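Local coordinates for protein Bacint_00347 (PDB 5MUM) that probably hydrolyses glycosidic bonds as a rhamnosidase-type beta-propeller enzyme of the gut bacterium Bacteroides intestinalis, at residues Y233-D238 with Y244-K249; I304-H307 with W312-R315; V218-E221 with T227-D230. All blocks are in the same frame, centred on the assembly; numbering follows the deposited sequence.

In the fold
Following the chain from the N terminus, contact 3 comes first and closes the hairpin between strands 213-220 and 228-236, which are neighbours in one four-stranded antiparallel propeller sheet. Contact 1 then folds the loop after strand 228-236 back onto the far end of that strand, about 21 Å from contact 3 centre to centre. Contact 2 closes a later hairpin, at the 312-316 edge of the following sheet. The three loops run in series; none nests within or crosses another. Contacts 1 and 2 nevertheless touch: Ala246 packs against His307 and Trp312, and the Tyr233 and Trp312 rings meet edge-to-face, tying the two sheets together. Contacts 2 and 3 stay apart, nearest atoms about 8 Å.

Contact 1 of 3, residues Y233-D238 with Y244-K249; sequences YARSYD and YKANGK
Tyr237 and Tyr244 cross almost at a right angle, the edge of the Tyr237 ring turned toward the face of Tyr244 in an offset edge-to-face pair, with Tyr237 CD2 3.9 Å from Tyr244 CD1 and the planes 63° apart. Next to this pair the backbones are held together, Arg235 and Tyr244 forming a single antiparallel hydrogen-bonded pair: Arg235 N gives to Tyr244 O (2.8 Å) and Tyr244 N to Arg235 O (2.7 Å). The Arg235 chain bends at its third torsion (65°), which turns the guanidinium back along its own strand, where NE and NH2 grip Tyr233 OH side-on, NE at 2.9 Å. Tyr233 OH also bonds His214 ND1, so the phenol oxygen is held from two residues. Ala246 CA lies over one guanidinium face, toward its rim, and Ala246 CB meets Tyr233 CE2 at 3.9 Å. A water accepts from Arg235 NH1 and donates to Ala246 O, stitching the tip to the Lys245-Gly248 type I turn. The turn is tied to the sheet through Ala246 N, bonded to Glu261 OE1 of strand 261-264; strand 213-220 flanks strand 228-236 on its other side, and Pro286 of strand 286-292 packs on Tyr233 and Arg235.

Contact 2 of 3, residues I304-H307 with W312-R315; sequences IVWH and WQNR
Strands 301-307 and 312-316 form the outer beta hairpin of a four-stranded propeller sheet, with Trp306 facing Gln313 and His307 facing Trp312. The two strand segments run antiparallel at 160°. Four backbone bonds hold the ladder, in two reciprocal pairs: Ile304 with Arg315 and Trp306 with Gln313, the shortest from Gln313 N to Trp306 O at 2.8 Å. On the face carrying Trp306, the indole is placed by a first torsion of 76°, which sets CG between the backbone N and carbonyl carbon and swings the ring over the partner strand. Gln313 CB then sits 3.6 Å from the centroid of its six-membered ring, over the face, while Arg315 CB meets the indole edge at CZ3 (3.8 Å). The Gln313 amide stays beside this indole, OE1 3.6 Å from Trp306 CZ2. On the other side of the sheet, His307 CB lies squarely over the Trp312 six-membered ring, 3.5 Å from its centroid, and the imidazole presents its edge to the five-membered ring, His307 CD2 3.4 Å from Trp312 NE1 and the planes 68° apart. Val305 CG1 reaches Trp312 CE3 at 4.0 Å. Trp312 NE1 bonds Glu261 OE2, and Arg315 NH1 and NH2 bond Val369 O and Gly372 O, while the arginine backbone stays in the ladder. Backbone bonds thus set the register, and the side chains add CH-pi and aromatic packing.

Contact 3 of 3, residues V218-E221 with T227-D230; sequences VWRE and TNHD
His229 lies against Trp219 and Glu221 in the tightly packed part of this contact, at the hairpin end of strands 213-220 and 228-236. With chi1 at 59° the imidazole leans across the neighbouring strand, and Trp219 CB comes over one ring face, 3.7 Å from its centroid. The Trp219 indole lies oblique to the imidazole, and its NE1 bonds Tyr262 OH. Both imidazole nitrogens are tied nearly in the ring plane: NE2 donates to Glu221 OE2 (2.6 Å), which it meets on the anti side of the carboxylate, and ND1 donates to Asp230 OD2 (2.7 Å) from above that carboxylate plane. Along the backbone, Trp219 and His229 exchange bonds, His229 N to Trp219 O at 2.8 Å. Val218 CG1 presses on Asp230 O at 3.2 Å; this buried carbonyl has no hydrogen-bond partner in the model.

The looser, partly exposed side belongs to Arg220; Glu221 is partly exposed too, although its OE2 reaches in to His229. Arg220 runs out extended, then bends at its third torsion (-72°) and sends NE to Asn228 OD1, 2.8 Å away and almost straight. The oxygen lies in the guanidinium plane, though the amide is turned from it by 40°. Asn228 ND2 is fixed in turn by Leu272 O and Asn274 OD1, and Arg220 NH1 by Trp223 O. Where the strands pass into the connecting loop, Glu221 N bonds Thr227 O at 3.1 Å, from above the carbonyl plane.

Both imidazole nitrogens thus act as donors, each to a carboxylate, which fixes the ring's rotation. Each carboxylate also forms a salt bridge, Glu221 OE2 with Arg199 and Asp230 OD2 with Arg265. The two arginines would probably share in balancing these carboxylates, in a largely buried polar network at the loop end of the hairpin.

Contact 1 of 3, residues Y233-D238 with Y244-K249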
loop_
_atom_site.group_PDB
_atom_site.type_symbol
_atom_site.label_atom_id
_atom_site.label_comp_id
_atom_site.label_asym_id
_atom_site.label_seq_id
_atom_site.Cartn_x
_atom_site.Cartn_y
_atom_site.Cartn_z
ATOM N N TYR A 233 -1.869 -3.825 -15.612
ATOM C CA TYR A 233 -2.836 -2.879 -15.124
ATOM C C TYR A 233 -4.246 -3.250 -15.485
ATOM O O TYR A 233 -4.514 -3.733 -16.607
ATOM C CB TYR A 233 -2.508 -1.532 -15.717
ATOM C CG TYR A 233 -3.467 -0.438 -15.323
ATOM C CD1 TYR A 233 -3.356 0.183 -14.112
ATOM C CD2 TYR A 233 -4.516 -0.056 -16.184
ATOM C CE1 TYR A 233 -4.240 1.175 -13.742
ATOM C CE2 TYR A 233 -5.425 0.916 -15.821
ATOM C CZ TYR A 233 -5.269 1.549 -14.625
ATOM O OH TYR A 233 -6.138 2.543 -14.302
ATOM N N ALA A 234 -5.163 -2.898 -14.565
ATOM C CA ALA A 234 -6.572 -2.960 -14.853
ATOM C C ALA A 234 -7.269 -1.928 -13.985
ATOM O O ALA A 234 -6.758 -1.533 -12.922
ATOM C CB ALA A 234 -7.106 -4.357 -14.559
ATOM N N ARG A 235 -8.444 -1.515 -14.426
ATOM C CA ARG A 235 -9.284 -0.642 -13.611
ATOM C C ARG A 235 -10.733 -1.033 -13.642
ATOM O O ARG A 235 -11.186 -1.653 -14.599
ATOM C CB ARG A 235 -9.132 0.801 -14.045
ATOM C CG ARG A 235 -9.709 1.068 -15.418
ATOM C CD ARG A 235 -9.822 2.498 -15.752
ATOM N NE ARG A 235 -8.515 3.086 -15.830
ATOM C CZ ARG A 235 -8.096 3.973 -16.730
ATOM N NH1 ARG A 235 -8.876 4.438 -17.717
ATOM N NH2 ARG A 235 -6.842 4.400 -16.618
ATOM N N SER A 236 -11.472 -0.646 -12.606
ATOM C CA SER A 236 -12.894 -0.917 -12.547
ATOM C C SER A 236 -13.587 0.321 -12.039
ATOM O O SER A 236 -13.241 0.879 -10.971
ATOM C CB SER A 236 -13.229 -2.108 -11.634
ATOM O OG SER A 236 -14.637 -2.187 -11.406
ATOM N N TYR A 237 -14.578 0.743 -12.810
ATOM C CA TYR A 237 -15.371 1.883 -12.446
ATOM C C TYR A 237 -16.548 1.498 -11.569
ATOM O O TYR A 237 -17.152 2.353 -10.950
ATOM C CB TYR A 237 -15.881 2.523 -13.708
ATOM C CG TYR A 237 -14.809 2.963 -14.670
ATOM C CD1 TYR A 237 -14.238 4.221 -14.550
ATOM C CD2 TYR A 237 -14.373 2.127 -15.709
ATOM C CE1 TYR A 237 -13.277 4.648 -15.445
ATOM C CE2 TYR A 237 -13.409 2.539 -16.622
ATOM C CZ TYR A 237 -12.870 3.793 -16.490
ATOM O OH TYR A 237 -11.934 4.208 -17.398
ATOM N N ASP A 238 -16.935 0.240 -11.579
ATOM C CA ASP A 238 -18.179 -0.172 -10.927
ATOM C C ASP A 238 -18.000 -1.029 -9.676
ATOM O O ASP A 238 -18.711 -2.011 -9.464
ATOM C CB ASP A 238 -19.108 -0.831 -11.943
ATOM C CG ASP A 238 -18.507 -2.043 -12.592
ATOM O OD1 ASP A 238 -17.395 -2.462 -12.180
ATOM O OD2 ASP A 238 -19.185 -2.592 -13.505
ATOM N N TYR A 244 -11.419 -2.882 -17.022
ATOM C CA TYR A 244 -11.000 -2.262 -18.250
ATOM C C TYR A 244 -9.500 -2.060 -18.249
ATOM O O TYR A 244 -8.877 -1.939 -17.197
ATOM C CB TYR A 244 -11.665 -0.905 -18.395
ATOM C CG TYR A 244 -13.129 -1.043 -18.690
ATOM C CD1 TYR A 244 -14.061 -1.228 -17.666
ATOM C CD2 TYR A 244 -13.587 -1.044 -20.020
ATOM C CE1 TYR A 244 -15.413 -1.416 -17.965
ATOM C CE2 TYR A 244 -14.920 -1.220 -20.329
ATOM C CZ TYR A 244 -15.821 -1.423 -19.307
ATOM O OH TYR A 244 -17.130 -1.610 -19.628
ATOM N N LYS A 245 -8.961 -1.977 -19.448
ATOM C CA LYS A 245 -7.623 -1.511 -19.675
ATOM C C LYS A 245 -7.583 0.002 -19.707
ATOM O O LYS A 245 -8.621 0.662 -19.914
ATOM C CB LYS A 245 -7.141 -2.093 -21.001
ATOM C CG LYS A 245 -7.124 -3.611 -20.965
ATOM C CD LYS A 245 -6.508 -4.193 -22.205
ATOM C CE LYS A 245 -6.371 -5.692 -22.058
ATOM N NZ LYS A 245 -5.611 -6.236 -23.224
ATOM N N ALA A 246 -6.395 0.572 -19.516
ATOM C CA ALA A 246 -6.197 2.039 -19.672
ATOM C C ALA A 246 -6.532 2.514 -21.102
ATOM O O ALA A 246 -6.989 3.633 -21.297
ATOM C CB ALA A 246 -4.786 2.440 -19.300
ATOM N N ASN A 247 -6.368 1.631 -22.079
ATOM C CA ASN A 247 -6.682 1.955 -23.474
ATOM C C ASN A 247 -8.183 1.910 -23.759
ATOM O O ASN A 247 -8.587 2.190 -24.861
ATOM C CB ASN A 247 -5.886 1.053 -24.436
ATOM C CG ASN A 247 -6.277 -0.411 -24.328
ATOM O OD1 ASN A 247 -7.447 -0.741 -24.119
ATOM N ND2 ASN A 247 -5.276 -1.299 -24.400
ATOM N N GLY A 248 -8.999 1.546 -22.765
ATOM C CA GLY A 248 -10.448 1.618 -22.835
ATOM C C GLY A 248 -11.130 0.308 -23.155
ATOM O O GLY A 248 -12.351 0.224 -23.076
ATOM N N LYS A 249 -10.366 -0.723 -23.489
ATOM C CA LYS A 249 -10.961 -2.034 -23.813
ATOM C C LYS A 249 -11.396 -2.777 -22.557
ATOM O O LYS A 249 -10.688 -2.786 -21.527
ATOM C CB LYS A 249 -9.988 -2.917 -24.614
ATOM C CG LYS A 249 -9.729 -2.424 -26.047
HETATM O O HOH W 1 -7.501 5.844 -19.735
HETATM O O HOH W 2 -10.670 2.559 -19.368
#

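Contact 2 of 3, residues I304-H307 with W312-R315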
loop_
_atom_site.group_PDB
_atom_site.type_symbol
_atom_site.label_atom_id
_atom_site.label_comp_id
_atom_site.label_asym_id
_atom_site.label_seq_id
_atom_site.Cartn_x
_atom_site.Cartn_y
_atom_site.Cartn_z
ATOM N N ILE A 304 8.912 5.411 -12.224
ATOM C CA ILE A 304 7.519 5.773 -12.211
ATOM C C ILE A 304 6.987 5.354 -13.565
ATOM O O ILE A 304 7.662 5.520 -14.578
ATOM C CB ILE A 304 7.338 7.253 -11.884
ATOM C CG1 ILE A 304 5.876 7.542 -11.597
ATOM C CG2 ILE A 304 7.889 8.159 -12.973
ATOM C CD1 ILE A 304 5.685 8.970 -11.179
ATOM N N VAL A 305 5.822 4.716 -13.550
ATOM C CA VAL A 305 5.195 4.185 -14.754
ATOM C C VAL A 305 3.811 4.777 -14.716
ATOM O O VAL A 305 3.145 4.685 -13.685
ATOM C CB VAL A 305 5.126 2.670 -14.718
ATOM C CG1 VAL A 305 4.395 2.123 -15.949
ATOM C CG2 VAL A 305 6.510 2.090 -14.615
ATOM N N TRP A 306 3.381 5.429 -15.783
ATOM C CA TRP A 306 2.082 6.103 -15.717
ATOM C C TRP A 306 1.406 6.115 -17.077
ATOM O O TRP A 306 2.063 5.946 -18.103
ATOM C CB TRP A 306 2.191 7.507 -15.127
ATOM C CG TRP A 306 2.765 8.546 -16.059
ATOM C CD1 TRP A 306 2.077 9.537 -16.688
ATOM C CD2 TRP A 306 4.150 8.716 -16.445
ATOM N NE1 TRP A 306 2.925 10.305 -17.440
ATOM C CE2 TRP A 306 4.201 9.826 -17.317
ATOM C CE3 TRP A 306 5.341 8.058 -16.121
ATOM C CZ2 TRP A 306 5.395 10.294 -17.870
ATOM C CZ3 TRP A 306 6.528 8.522 -16.671
ATOM C CH2 TRP A 306 6.543 9.600 -17.562
ATOM N N HIS A 307 0.094 6.259 -17.039
ATOM C CA HIS A 307 -0.702 6.359 -18.227
ATOM C C HIS A 307 -1.404 7.682 -18.161
ATOM O O HIS A 307 -2.165 7.937 -17.246
ATOM C CB HIS A 307 -1.685 5.216 -18.334
ATOM C CG HIS A 307 -2.342 5.099 -19.669
ATOM N ND1 HIS A 307 -3.456 5.831 -20.025
ATOM C CD2 HIS A 307 -2.093 4.270 -20.708
ATOM C CE1 HIS A 307 -3.833 5.486 -21.246
ATOM N NE2 HIS A 307 -3.040 4.520 -21.670
ATOM N N TRP A 312 1.170 4.598 -22.065
ATOM C CA TRP A 312 2.003 4.290 -20.922
ATOM C C TRP A 312 3.386 4.857 -21.149
ATOM O O TRP A 312 3.931 4.808 -22.269
ATOM C CB TRP A 312 2.130 2.788 -20.738
ATOM C CG TRP A 312 0.915 2.165 -20.238
ATOM C CD1 TRP A 312 0.014 1.437 -20.962
ATOM C CD2 TRP A 312 0.421 2.217 -18.910
ATOM N NE1 TRP A 312 -1.017 1.064 -20.174
ATOM C CE2 TRP A 312 -0.789 1.497 -18.896
ATOM C CE3 TRP A 312 0.900 2.770 -17.703
ATOM C CZ2 TRP A 312 -1.525 1.300 -17.732
ATOM C CZ3 TRP A 312 0.161 2.594 -16.557
ATOM C CH2 TRP A 312 -1.042 1.862 -16.573
ATOM N N GLN A 313 3.963 5.375 -20.095
ATOM C CA GLN A 313 5.322 5.862 -20.121
ATOM C C GLN A 313 5.984 5.390 -18.849
ATOM O O GLN A 313 5.302 5.024 -17.887
ATOM C CB GLN A 313 5.328 7.384 -20.154
ATOM C CG GLN A 313 4.758 7.954 -21.444
ATOM C CD GLN A 313 4.844 9.463 -21.460
ATOM O OE1 GLN A 313 3.870 10.164 -21.159
ATOM N NE2 GLN A 313 6.026 9.961 -21.682
ATOM N N ASN A 314 7.301 5.399 -18.867
ATOM C CA ASN A 314 8.076 5.127 -17.690
ATOM C C ASN A 314 9.292 6.059 -17.640
ATOM O O ASN A 314 9.801 6.490 -18.669
ATOM C CB ASN A 314 8.447 3.654 -17.555
ATOM C CG ASN A 314 9.426 3.170 -18.600
ATOM O OD1 ASN A 314 10.637 3.213 -18.397
ATOM N ND2 ASN A 314 8.906 2.670 -19.710
ATOM N N ARG A 315 9.731 6.363 -16.429
ATOM C CA ARG A 315 10.831 7.253 -16.235
ATOM C C ARG A 315 11.584 6.852 -14.961
ATOM O O ARG A 315 10.992 6.413 -13.964
ATOM C CB ARG A 315 10.304 8.662 -16.115
ATOM C CG ARG A 315 11.366 9.710 -15.988
ATOM C CD ARG A 315 10.742 11.085 -15.888
ATOM N NE ARG A 315 11.810 12.057 -15.767
ATOM C CZ ARG A 315 11.685 13.318 -15.391
ATOM N NH1 ARG A 315 10.507 13.857 -15.086
ATOM N NH2 ARG A 315 12.784 14.049 -15.329
#

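Contact 3 of 3, residues V218-E221 with T227-D230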
loop_
_atom_site.group_PDB
_atom_site.type_symbol
_atom_site.label_atom_id
_atom_site.label_comp_id
_atom_site.label_asym_id
_atom_site.label_seq_id
_atom_site.Cartn_x
_atom_site.Cartn_y
_atom_site.Cartn_z
ATOM N N VAL A 218 2.779 -7.327 -10.787
ATOM C CA VAL A 218 3.874 -7.982 -11.480
ATOM C C VAL A 218 3.566 -9.455 -11.458
ATOM O O VAL A 218 2.860 -9.954 -10.556
ATOM C CB VAL A 218 5.247 -7.720 -10.858
ATOM C CG1 VAL A 218 5.483 -6.221 -10.700
ATOM C CG2 VAL A 218 5.412 -8.415 -9.538
ATOM N N TRP A 219 4.083 -10.132 -12.477
ATOM C CA TRP A 219 4.075 -11.556 -12.504
ATOM C C TRP A 219 5.342 -12.079 -11.876
ATOM O O TRP A 219 6.353 -11.369 -11.788
ATOM C CB TRP A 219 4.011 -12.065 -13.929
ATOM C CG TRP A 219 2.812 -11.718 -14.723
ATOM C CD1 TRP A 219 2.804 -10.952 -15.866
ATOM C CD2 TRP A 219 1.465 -12.190 -14.565
ATOM N NE1 TRP A 219 1.572 -10.884 -16.373
ATOM C CE2 TRP A 219 0.711 -11.607 -15.607
ATOM C CE3 TRP A 219 0.808 -12.990 -13.621
ATOM C CZ2 TRP A 219 -0.678 -11.848 -15.776
ATOM C CZ3 TRP A 219 -0.586 -13.195 -13.768
ATOM C CH2 TRP A 219 -1.301 -12.624 -14.842
ATOM N N ARG A 220 5.305 -13.344 -11.483
ATOM C CA ARG A 220 6.524 -14.060 -11.048
ATOM C C ARG A 220 6.436 -15.466 -11.553
ATOM O O ARG A 220 5.450 -16.161 -11.240
ATOM C CB ARG A 220 6.681 -14.013 -9.549
ATOM C CG ARG A 220 7.966 -14.664 -9.078
ATOM C CD ARG A 220 8.025 -14.848 -7.595
ATOM N NE ARG A 220 8.213 -13.601 -6.889
ATOM C CZ ARG A 220 8.423 -13.495 -5.589
ATOM N NH1 ARG A 220 8.534 -14.584 -4.838
ATOM N NH2 ARG A 220 8.567 -12.291 -5.039
ATOM N N GLU A 221 7.410 -15.873 -12.375
ATOM C CA GLU A 221 7.284 -17.134 -13.059
ATOM C C GLU A 221 7.463 -18.320 -12.138
ATOM O O GLU A 221 6.716 -19.291 -12.268
ATOM C CB GLU A 221 8.247 -17.304 -14.260
ATOM C CG GLU A 221 7.794 -16.651 -15.546
ATOM C CD GLU A 221 6.319 -16.798 -15.875
ATOM O OE1 GLU A 221 5.921 -17.866 -16.392
ATOM O OE2 GLU A 221 5.568 -15.809 -15.680
ATOM N N THR A 227 12.424 -14.007 -10.635
ATOM C CA THR A 227 11.571 -14.279 -11.767
ATOM C C THR A 227 10.354 -13.359 -11.806
ATOM O O THR A 227 9.464 -13.591 -12.592
ATOM C CB THR A 227 11.137 -15.743 -11.860
ATOM O OG1 THR A 227 10.192 -16.052 -10.825
ATOM C CG2 THR A 227 12.340 -16.644 -11.845
ATOM N N ASN A 228 10.355 -12.314 -10.995
ATOM C CA ASN A 228 9.401 -11.197 -11.167
ATOM C C ASN A 228 9.599 -10.631 -12.580
ATOM O O ASN A 228 10.740 -10.389 -13.000
ATOM C CB ASN A 228 9.633 -10.060 -10.164
ATOM C CG ASN A 228 9.121 -10.352 -8.755
ATOM O OD1 ASN A 228 8.362 -11.298 -8.515
ATOM N ND2 ASN A 228 9.524 -9.505 -7.816
ATOM N N HIS A 229 8.499 -10.339 -13.272
ATOM C CA HIS A 229 8.566 -9.629 -14.535
ATOM C C HIS A 229 7.275 -8.887 -14.841
ATOM O O HIS A 229 6.192 -9.342 -14.456
ATOM C CB HIS A 229 8.838 -10.578 -15.699
ATOM C CG HIS A 229 7.814 -11.656 -15.870
ATOM N ND1 HIS A 229 6.823 -11.593 -16.821
ATOM C CD2 HIS A 229 7.632 -12.825 -15.224
ATOM C CE1 HIS A 229 6.062 -12.677 -16.738
ATOM N NE2 HIS A 229 6.563 -13.460 -15.809
ATOM N N ASP A 230 7.443 -7.766 -15.518
ATOM C CA ASP A 230 6.379 -6.964 -16.111
ATOM C C ASP A 230 5.534 -6.232 -15.101
ATOM O O ASP A 230 5.549 -6.523 -13.888
ATOM C CB ASP A 230 5.493 -7.813 -17.012
ATOM C CG ASP A 230 6.266 -8.452 -18.131
ATOM O OD1 ASP A 230 7.169 -7.791 -18.659
ATOM O OD2 ASP A 230 5.975 -9.617 -18.489
#